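Local coordinates for protein Ser-thr phosphatase MSPP (Mycobacterium smegmatis, PDB 2JFR) that probably removes phosphate groups from serine and threonine residues of proteins, as a metal-dependent phosphatase of the PPM family that binds manganese and magnesium, at residues A133-L136 / V137-G140. Numbering follows the deposited sequence. Where two conformers were deposited one is given.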
# COMPACT_ATOMS: atom_id res chain seq x y z
N ALA A 133 15.07 4.60 5.97
CA ALA A 133 14.93 5.87 5.30
C ALA A 133 13.69 6.61 5.70
O ALA A 133 13.69 7.82 5.95
CB ALA A 133 14.98 5.63 3.78
N GLY A 134 12.58 5.88 5.80
CA GLY A 134 11.33 6.50 6.15
C GLY A 134 11.32 7.06 7.55
O GLY A 134 10.68 8.07 7.84
N GLU A 135 12.07 6.41 8.47
CA GLU A 135 12.14 6.89 9.86
C GLU A 135 12.91 8.16 9.86
O GLU A 135 12.63 9.06 10.67
CB GLU A 135 12.75 5.87 10.76
CG GLU A 135 11.95 4.59 11.00
CD GLU A 135 10.66 4.51 11.69
OE1 GLU A 135 10.20 5.57 12.09
OE2 GLU A 135 10.13 3.34 11.79
N LEU A 136 13.90 8.34 8.98
CA LEU A 136 14.61 9.59 8.86
C LEU A 136 13.76 10.73 8.35
O LEU A 136 13.90 11.89 8.76
CB LEU A 136 15.84 9.48 8.00
CG LEU A 136 16.95 8.59 8.56
CD1 LEU A 136 17.98 8.29 7.53
CD2 LEU A 136 17.61 9.33 9.70
N VAL A 137 12.79 10.41 7.44
CA VAL A 137 11.76 11.38 7.09
C VAL A 137 10.89 11.73 8.31
O VAL A 137 10.69 12.93 8.54
CB VAL A 137 10.92 10.87 5.89
CG1 VAL A 137 9.90 11.94 5.48
CG2 VAL A 137 11.73 10.57 4.66
N ARG A 138 10.44 10.74 9.07
CA ARG A 138 9.56 10.98 10.25
C ARG A 138 10.33 11.81 11.27
O ARG A 138 9.75 12.58 12.04
CB ARG A 138 9.01 9.64 10.72
CG ARG A 138 8.09 9.53 11.91
CD ARG A 138 7.17 8.30 11.89
NE ARG A 138 5.88 8.31 12.66
CZ ARG A 138 4.94 7.35 12.58
NH1 ARG A 138 5.10 6.31 11.76
NH2 ARG A 138 3.76 7.29 13.21
N MET A 139 11.65 11.72 11.36
CA MET A 139 12.47 12.43 12.34
C MET A 139 12.78 13.79 11.80
O MET A 139 13.47 14.58 12.47
CB MET A 139 13.77 11.70 12.69
CG MET A 139 13.55 10.41 13.46
SD MET A 139 12.85 10.65 15.05
CE MET A 139 13.90 11.76 15.97
N GLY A 140 12.32 14.15 10.64
CA GLY A 140 12.62 15.36 9.94
C GLY A 140 14.01 15.61 9.49
O GLY A 140 14.40 16.75 9.41
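Three successive i to i+4 backbone bonds tie A133-L136 to V137-G140: V137 N reaches A133 O at 3.1 Å, R138 N reaches G134 O at 2.9 Å, and M139 N reaches E135 O at 2.9 Å. The N-H...O angle falls to 135° in the last, where the helix is ending. The V137 side chain stays close to this backbone: with CG2 beside its own N, that methyl lies 3.6 Å from A133 O, while V137 also packs on R144 and A147 of helix 144-147. In the R138 conformer described, E135 and R138 run side by side and point the same way, their carboxylate and guanidinium planes 23° apart. Their charged atoms nevertheless do not meet, E135 OE1 standing 5.1 Å from R138 NE, so any attraction acts at a distance. Each is engaged elsewhere, E135 OE2 by a hydrogen bond to T157 and R138 by salt bridges to D128 and D169. M139 CG, beside its own N and anti to its carbonyl carbon, comes within 3.2 Å of E135 O. At G140 phi turns positive (64°) and its N bonds to V137 O at 2.9 Å, one of the two bonds back into the last turn that make this a Schellman motif, here closing helix 132-138 of the PP2C-type fold, with the side chain of A133 about 9 Å from a bound magnesium ion.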